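PDB 3N54: spore germination protein B3 from Bacillus subtilis subsp. subtilis, which takes part in the germination response of spores to a mixture of L-asparagine, glucose, fructose and potassium ions. Local coordinates for residues A[93-97]-A[98-102]; A[39-42]-A[43-46]; A[75-78]-A[79-83]. One frame throughout, in Å; residues are numbered along the deposited sequence.

Contact 1 (A[93-97]-A[98-102]); sequences HFIRD and DELRR. With SO4 (sulfate ion), chain D.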
loop_
_atom_site.group_PDB
_atom_site.type_symbol
_atom_site.label_atom_id
_atom_site.label_comp_id
_atom_site.label_asym_id
_atom_site.label_seq_id
_atom_site.Cartn_x
_atom_site.Cartn_y
_atom_site.Cartn_z
ATOM N N HIS A 93 4.678 11.657 -13.900
ATOM C CA HIS A 93 5.118 11.559 -15.281
ATOM C C HIS A 93 4.010 11.102 -16.218
ATOM O O HIS A 93 3.832 11.666 -17.285
ATOM C CB HIS A 93 6.300 10.593 -15.427
ATOM C CG HIS A 93 6.895 10.620 -16.799
ATOM N ND1 HIS A 93 8.032 11.340 -17.099
ATOM C CD2 HIS A 93 6.460 10.093 -17.968
ATOM C CE1 HIS A 93 8.291 11.223 -18.388
ATOM N NE2 HIS A 93 7.348 10.480 -18.941
ATOM N N PHE A 94 3.251 10.096 -15.805
ATOM C CA PHE A 94 2.285 9.463 -16.710
ATOM C C PHE A 94 0.850 9.923 -16.605
ATOM O O PHE A 94 0.087 9.712 -17.541
ATOM C CB PHE A 94 2.324 7.950 -16.511
ATOM C CG PHE A 94 3.566 7.316 -17.050
ATOM C CD1 PHE A 94 3.738 7.174 -18.416
ATOM C CD2 PHE A 94 4.555 6.856 -16.206
ATOM C CE1 PHE A 94 4.883 6.585 -18.928
ATOM C CE2 PHE A 94 5.704 6.266 -16.717
ATOM C CZ PHE A 94 5.861 6.135 -18.079
ATOM N N ILE A 95 0.477 10.542 -15.490
ATOM C CA ILE A 95 -0.908 10.914 -15.265
ATOM C C ILE A 95 -1.052 12.424 -15.122
ATOM O O ILE A 95 -0.372 13.048 -14.308
ATOM C CB ILE A 95 -1.461 10.219 -14.000
ATOM C CG1 ILE A 95 -1.212 8.714 -14.074
ATOM C CG2 ILE A 95 -2.942 10.488 -13.839
ATOM C CD1 ILE A 95 -1.673 7.967 -12.845
ATOM N N ARG A 96 -1.932 13.004 -15.931
ATOM C CA ARG A 96 -2.227 14.426 -15.854
ATOM C C ARG A 96 -2.984 14.682 -14.568
ATOM O O ARG A 96 -3.766 13.836 -14.137
ATOM C CB ARG A 96 -3.092 14.870 -17.025
ATOM C CG ARG A 96 -2.474 14.702 -18.416
ATOM C CD ARG A 96 -3.579 14.726 -19.475
ATOM N NE ARG A 96 -4.478 15.856 -19.263
ATOM C CZ ARG A 96 -4.200 17.121 -19.580
ATOM N NH1 ARG A 96 -5.100 18.076 -19.339
ATOM N NH2 ARG A 96 -3.036 17.450 -20.145
ATOM N N ASP A 97 -2.754 15.837 -13.953
ATOM C CA ASP A 97 -3.451 16.187 -12.714
ATOM C C ASP A 97 -4.971 16.102 -12.861
ATOM O O ASP A 97 -5.656 15.655 -11.934
ATOM C CB ASP A 97 -3.060 17.588 -12.226
ATOM C CG ASP A 97 -1.717 17.610 -11.490
ATOM O OD1 ASP A 97 -1.523 18.531 -10.671
ATOM O OD2 ASP A 97 -0.865 16.716 -11.711
ATOM N N ASP A 98 -5.500 16.496 -14.019
ATOM C CA ASP A 98 -6.956 16.473 -14.202
ATOM C C ASP A 98 -7.541 15.084 -14.496
ATOM O O ASP A 98 -8.743 14.960 -14.656
ATOM C CB ASP A 98 -7.429 17.527 -15.233
ATOM C CG ASP A 98 -6.901 17.289 -16.644
ATOM O OD1 ASP A 98 -6.471 16.167 -16.980
ATOM O OD2 ASP A 98 -6.934 18.256 -17.443
ATOM N N GLU A 99 -6.704 14.049 -14.560
ATOM C CA GLU A 99 -7.198 12.667 -14.619
ATOM C C GLU A 99 -7.438 12.127 -13.202
ATOM O O GLU A 99 -8.059 11.073 -13.030
ATOM C CB GLU A 99 -6.212 11.737 -15.329
ATOM C CG GLU A 99 -5.856 12.123 -16.757
ATOM C CD GLU A 99 -4.781 11.214 -17.363
ATOM O OE1 GLU A 99 -3.684 11.721 -17.724
ATOM O OE2 GLU A 99 -5.024 9.982 -17.463
ATOM N N LEU A 100 -6.936 12.836 -12.193
ATOM C CA LEU A 100 -7.017 12.360 -10.816
ATOM C C LEU A 100 -7.799 13.279 -9.906
ATOM O O LEU A 100 -7.910 14.474 -10.148
ATOM C CB LEU A 100 -5.616 12.182 -10.233
ATOM C CG LEU A 100 -4.757 11.099 -10.875
ATOM C CD1 LEU A 100 -3.316 11.194 -10.383
ATOM C CD2 LEU A 100 -5.333 9.719 -10.608
ATOM N N ARG A 101 -8.340 12.679 -8.856
ATOM C CA ARG A 101 -9.034 13.378 -7.793
ATOM C C ARG A 101 -8.407 12.969 -6.477
ATOM O O ARG A 101 -7.769 11.914 -6.382
ATOM C CB ARG A 101 -10.505 12.995 -7.763
ATOM C CG ARG A 101 -11.282 13.476 -8.957
ATOM C CD ARG A 101 -12.766 13.205 -8.788
ATOM N NE ARG A 101 -13.554 13.923 -9.787
ATOM C CZ ARG A 101 -13.881 15.216 -9.715
ATOM N NH1 ARG A 101 -14.608 15.764 -10.684
ATOM N NH2 ARG A 101 -13.485 15.973 -8.689
ATOM N N ARG A 102 -8.603 13.804 -5.463
ATOM C CA ARG A 102 -8.158 13.499 -4.113
ATOM C C ARG A 102 -8.623 12.101 -3.701
ATOM O O ARG A 102 -7.881 11.371 -3.069
ATOM C CB ARG A 102 -8.708 14.543 -3.132
ATOM C CG ARG A 102 -8.355 14.299 -1.668
ATOM C CD ARG A 102 -9.112 15.268 -0.769
ATOM N NE ARG A 102 -8.726 16.666 -0.995
ATOM C CZ ARG A 102 -7.686 17.275 -0.422
ATOM N NH1 ARG A 102 -6.888 16.622 0.423
ATOM N NH2 ARG A 102 -7.440 18.554 -0.692
HETATM S S SO4 D . -9.685 19.303 -3.405
HETATM O O1 SO4 D . -11.031 19.845 -3.207
HETATM O O2 SO4 D . -9.272 19.591 -4.778
HETATM O O3 SO4 D . -9.692 17.850 -3.230
HETATM O O4 SO4 D . -8.743 19.878 -2.441
#
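A short 3-10 turn follows helix 87-94 on the way to strand 105-109, and in it Arg96 and Glu99 hold each other at both backbone and side chain. The peptide N of Glu99 bonds to Arg96 O at 3.0 Å, and one residue on Leu100 N reaches Asp97 O in the same i to i+3 pattern. The carboxylate of Glu99 returns the grip: with CG anti to the carbonyl carbon (chi1 -58°) and the chain extended beyond it, OE1 reaches back to the N-H of Arg96 at 2.8 Å, meeting it from above the carboxylate plane in a nearly straight bond. This side-chain-to-backbone bond resembles one half of a capping box, and OE1 also lies against the aliphatic carbons CB, CG and CD of Arg96. An alanine in place of Glu99 is likely to leave the Arg96 N-H without this acceptor and to give the start of the turn more freedom. Asp98 meets the edge of the Arg96 guanidinium. It has CG between its backbone N and carbonyl carbon (chi1 64°), which turns the carboxylate to lie beside the Arg96 chain. The salt bridge is side-on: Arg96 NE meets Asp98 OD1 at 3.0 Å and Arg96 NH1 meets Asp98 OD2 at 2.6 Å, both on the syn side, although the two planes are 48° apart and the bonds are correspondingly tilted. On the apolar side, Ile95 CG2 touches Leu100 CG at 3.5 Å, the two side chains crossing at about a right angle, and both rest on Ile75 of strand 74-77. Farther on, Arg102 binds a sulfate ion, probably from the crystallisation liquor, through Arg102 NE to O3 at 2.7 Å and NH2 to O4 at 2.6 Å.

Contact 2 (A[39-42]-A[43-46]); sequences GKPE and FVNV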
loop_
_atom_site.group_PDB
_atom_site.type_symbol
_atom_site.label_atom_id
_atom_site.label_comp_id
_atom_site.label_asym_id
_atom_site.label_seq_id
_atom_site.Cartn_x
_atom_site.Cartn_y
_atom_site.Cartn_z
ATOM N N GLY A 39 14.689 18.170 -51.498
ATOM C CA GLY A 39 13.355 17.761 -51.952
ATOM C C GLY A 39 12.842 16.479 -51.310
ATOM O O GLY A 39 11.811 15.944 -51.729
ATOM N N LYS A 40 13.551 15.993 -50.292
ATOM C CA LYS A 40 13.192 14.753 -49.598
ATOM C C LYS A 40 12.486 15.079 -48.282
ATOM O O LYS A 40 12.746 16.122 -47.685
ATOM C CB LYS A 40 14.449 13.908 -49.359
ATOM C CG LYS A 40 15.164 13.531 -50.658
ATOM C CD LYS A 40 16.547 12.951 -50.433
ATOM C CE LYS A 40 17.250 12.730 -51.770
ATOM N NZ LYS A 40 18.653 12.261 -51.615
ATOM N N PRO A 41 11.590 14.183 -47.825
ATOM C CA PRO A 41 10.819 14.420 -46.605
ATOM C C PRO A 41 11.662 14.238 -45.338
ATOM O O PRO A 41 11.726 13.142 -44.779
ATOM C CB PRO A 41 9.708 13.370 -46.693
ATOM C CG PRO A 41 10.322 12.251 -47.444
ATOM C CD PRO A 41 11.271 12.874 -48.426
ATOM N N GLU A 42 12.275 15.324 -44.883
ATOM C CA GLU A 42 13.208 15.277 -43.752
ATOM C C GLU A 42 12.539 14.902 -42.425
ATOM O O GLU A 42 13.126 14.167 -41.629
ATOM C CB GLU A 42 13.929 16.624 -43.599
ATOM C CG GLU A 42 15.398 16.502 -43.214
ATOM C CD GLU A 42 16.297 16.245 -44.415
ATOM O OE1 GLU A 42 17.441 16.754 -44.418
ATOM O OE2 GLU A 42 15.858 15.555 -45.364
ATOM N N PHE A 43 11.317 15.391 -42.203
ATOM C CA PHE A 43 10.579 15.154 -40.949
ATOM C C PHE A 43 10.385 13.675 -40.613
ATOM O O PHE A 43 10.077 13.325 -39.473
ATOM C CB PHE A 43 9.194 15.823 -40.997
ATOM C CG PHE A 43 8.220 15.141 -41.928
ATOM C CD1 PHE A 43 7.500 14.024 -41.508
ATOM C CD2 PHE A 43 8.028 15.609 -43.220
ATOM C CE1 PHE A 43 6.607 13.386 -42.360
ATOM C CE2 PHE A 43 7.134 14.979 -44.080
ATOM C CZ PHE A 43 6.420 13.865 -43.648
ATOM N N VAL A 44 10.518 12.823 -41.621
ATOM C CA VAL A 44 10.359 11.383 -41.466
ATOM C C VAL A 44 11.456 10.757 -40.612
ATOM O O VAL A 44 11.240 9.719 -39.987
ATOM C CB VAL A 44 10.326 10.697 -42.859
ATOM C CG1 VAL A 44 10.746 9.235 -42.771
ATOM C CG2 VAL A 44 8.941 10.851 -43.481
ATOM N N ASN A 45 12.628 11.382 -40.578
ATOM C CA ASN A 45 13.738 10.847 -39.805
ATOM C C ASN A 45 13.551 11.111 -38.318
ATOM O O ASN A 45 13.221 12.221 -37.908
ATOM C CB ASN A 45 15.058 11.428 -40.292
ATOM C CG ASN A 45 15.360 11.044 -41.720
ATOM O OD1 ASN A 45 15.388 11.893 -42.608
ATOM N ND2 ASN A 45 15.556 9.753 -41.955
ATOM N N VAL A 46 13.757 10.070 -37.520
ATOM C CA VAL A 46 13.589 10.155 -36.087
ATOM C C VAL A 46 14.857 9.695 -35.400
ATOM O O VAL A 46 15.668 8.986 -35.990
ATOM C CB VAL A 46 12.410 9.279 -35.605
ATOM C CG1 VAL A 46 11.124 9.689 -36.301
ATOM C CG2 VAL A 46 12.694 7.803 -35.839
#
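Pro41 and Glu42 meet Phe43, Val44 and Asn45 in a local turn contact at the surface, within the long connection that leads from strand 21-28 to strand 46-55 of the three-stranded antiparallel sheet. Backbone bonds shape it. Glu42 O accepts the N-H of Asn45 at 3.0 Å in a nearly straight bond. One residue earlier, Val44 N points at Pro41 O across 3.4 Å, a weak bond of the same i to i+3 spacing, and the two overlapping turns make the short 3-10 segment. The side chains add modest apolar packing, centred on the proline ring. Phe43 has CG placed between its backbone N and carbonyl carbon (chi1 72°), a rotation that brings the ring back alongside Pro41, where Phe43 CE2 lies 4.0 Å from Pro41 CB in an oblique approach. Val44 comes to the same atom, Pro41 CB, with its CG2 branch at 4.2 Å, so one methylene of the ring is shared by an aromatic and a branched neighbour. Val44 CB also sits 3.4 Å from Pro41 O, beside the weak backbone bond. Beyond the turn, Asn45 forms a backbone hydrogen bond with Leu29, and Glu42 packs its side chain on Gln31, so the returning arm is tied to the outgoing one just before the sheet. The whole is an isolated 3-10 turn leading into an outermost strand, here 46-55, within the connection between two antiparallel neighbours.

Contact 3 (A[75-78]-A[79-83]); sequences ILLG and EKLMR. With SO4 (sulfate ion), chain H.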
loop_
_atom_site.group_PDB
_atom_site.type_symbol
_atom_site.label_atom_id
_atom_site.label_comp_id
_atom_site.label_asym_id
_atom_site.label_seq_id
_atom_site.Cartn_x
_atom_site.Cartn_y
_atom_site.Cartn_z
ATOM N N ILE A 75 -6.015 3.496 -9.461
ATOM C CA ILE A 75 -4.733 3.271 -10.105
ATOM C C ILE A 75 -4.077 2.076 -9.418
ATOM O O ILE A 75 -3.886 2.100 -8.196
ATOM C CB ILE A 75 -3.779 4.467 -9.953
ATOM C CG1 ILE A 75 -4.422 5.774 -10.441
ATOM C CG2 ILE A 75 -2.492 4.201 -10.701
ATOM C CD1 ILE A 75 -4.689 5.793 -11.891
ATOM N N LEU A 76 -3.731 1.052 -10.194
ATOM C CA LEU A 76 -3.085 -0.149 -9.683
ATOM C C LEU A 76 -1.660 -0.227 -10.207
ATOM O O LEU A 76 -1.444 -0.224 -11.420
ATOM C CB LEU A 76 -3.871 -1.386 -10.111
ATOM C CG LEU A 76 -3.410 -2.745 -9.584
ATOM C CD1 LEU A 76 -3.520 -2.806 -8.058
ATOM C CD2 LEU A 76 -4.229 -3.842 -10.225
ATOM N N LEU A 77 -0.692 -0.301 -9.299
ATOM C CA LEU A 77 0.720 -0.310 -9.669
ATOM C C LEU A 77 1.302 -1.710 -9.585
ATOM O O LEU A 77 1.121 -2.408 -8.590
ATOM C CB LEU A 77 1.518 0.635 -8.759
ATOM C CG LEU A 77 1.080 2.099 -8.688
ATOM C CD1 LEU A 77 1.948 2.863 -7.695
ATOM C CD2 LEU A 77 1.133 2.779 -10.058
ATOM N N GLY A 78 1.999 -2.116 -10.645
ATOM C CA GLY A 78 2.644 -3.418 -10.706
ATOM C C GLY A 78 3.885 -3.476 -9.840
ATOM O O GLY A 78 4.530 -2.456 -9.582
ATOM N N GLU A 79 4.226 -4.687 -9.416
ATOM C CA GLU A 79 5.298 -4.903 -8.448
ATOM C C GLU A 79 6.656 -4.438 -8.947
ATOM O O GLU A 79 7.360 -3.716 -8.247
ATOM C CB GLU A 79 5.369 -6.383 -8.057
ATOM C CG GLU A 79 6.477 -6.702 -7.062
ATOM C CD GLU A 79 6.442 -8.133 -6.557
ATOM O OE1 GLU A 79 5.485 -8.867 -6.877
ATOM O OE2 GLU A 79 7.384 -8.520 -5.833
ATOM N N LYS A 80 7.025 -4.854 -10.149
ATOM C CA LYS A 80 8.327 -4.488 -10.693
ATOM C C LYS A 80 8.470 -2.962 -10.807
ATOM O O LYS A 80 9.531 -2.406 -10.520
ATOM C CB LYS A 80 8.556 -5.170 -12.044
ATOM C CG LYS A 80 9.904 -4.843 -12.648
ATOM C CD LYS A 80 10.185 -5.662 -13.882
ATOM C CE LYS A 80 11.491 -5.218 -14.520
ATOM N NZ LYS A 80 11.998 -6.214 -15.497
ATOM N N LEU A 81 7.398 -2.285 -11.198
ATOM C CA LEU A 81 7.423 -0.829 -11.290
ATOM C C LEU A 81 7.653 -0.184 -9.924
ATOM O O LEU A 81 8.518 0.682 -9.787
ATOM C CB LEU A 81 6.140 -0.305 -11.934
ATOM C CG LEU A 81 6.046 1.226 -12.028
ATOM C CD1 LEU A 81 5.439 1.664 -13.344
ATOM C CD2 LEU A 81 5.268 1.789 -10.843
ATOM N N MET A 82 6.893 -0.610 -8.919
ATOM C CA MET A 82 7.022 -0.053 -7.571
ATOM C C MET A 82 8.397 -0.328 -6.951
ATOM O O MET A 82 8.903 0.486 -6.175
ATOM C CB MET A 82 5.938 -0.614 -6.642
ATOM C CG MET A 82 4.530 -0.187 -6.980
ATOM S SD MET A 82 3.341 -0.725 -5.737
ATOM C CE MET A 82 3.414 -2.502 -5.963
ATOM N N ARG A 83 8.976 -1.488 -7.261
ATOM C CA ARG A 83 10.284 -1.851 -6.720
ATOM C C ARG A 83 11.415 -1.048 -7.365
ATOM O O ARG A 83 12.412 -0.764 -6.712
ATOM C CB ARG A 83 10.568 -3.360 -6.872
ATOM C CG ARG A 83 9.801 -4.252 -5.900
ATOM C CD ARG A 83 10.232 -5.712 -6.026
ATOM N NE ARG A 83 9.440 -6.628 -5.204
ATOM C CZ ARG A 83 9.661 -6.895 -3.918
ATOM N NH1 ARG A 83 8.872 -7.752 -3.287
ATOM N NH2 ARG A 83 10.653 -6.319 -3.254
HETATM S S SO4 H . 10.878 -9.060 -0.494
HETATM O O1 SO4 H . 11.563 -9.914 -1.470
HETATM O O2 SO4 H . 9.422 -9.269 -0.552
HETATM O O3 SO4 H . 11.297 -9.389 0.868
HETATM O O4 SO4 H . 11.217 -7.659 -0.733
#
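Leu77 and Met82 pack together where strand 74-77 passes into helix 79-84, at the start of a beta-alpha-beta crossover that leads on to the parallel strand 105-109. Gly78 is the N-cap, and its carbonyl gives the first helical bond: Met82 N reaches Gly78 O at 3.1 Å. The strand and helix segments run at 78° to each other. Across this bend the side chains of Leu77 and Met82 cross obliquely, Met82 CG coming within 3.6 Å of Leu77 CB, with SD also close by. A bend at chi3 (-67°) then curls the end of the Met82 thioether over the strand end, where CE rests 3.5 Å from Leu77 O. Leu77 is also near Leu81, CD2 to CD2 at 4.3 Å, a looser touch, and Val90 of helix 87-94 lies against Leu81. Around them, Val87 of the same helix lies against both Leu77 and Met82, and Ala108 of strand 105-109 against Met82. One turn of the helix is also bridged i to i+4 by a salt bridge between Glu79 and Arg83. Glu79 is extended, CG anti to the backbone N (chi1 179°), and the guanidinium of Arg83 comes edge-on to its carboxylate. Arg83 NE meets Glu79 OE2 at 2.9 Å on that oxygen's anti lone pair, and Arg83 NH1 bonds to the same atom. The other oxygen, OE1, is taken by Gly111 N. Past the bridge, Arg83 NH2 meets sulfate O4 at 2.9 Å.

The three local contacts run from fully exposed to partly buried. Contact 2 is wholly exposed, lies in a loop of the three-stranded sheet, and stands apart: its centre is about 35 Å from that of contact 1 and about 39 Å from that of contact 3. Contacts 1 and 3 belong to the same crossover, contact 3 at its entry from strand 74-77, contact 1 on the way to strand 105-109, and they touch where Ile95 CD1 packs on Ile75 CD1 at 3.8 Å. Chemistry follows place: contact 3 buries leucine and methionine at a helix start, contact 1 relies on acid-arginine pairing at the surface, and contact 2 on backbone bonds with light proline packing.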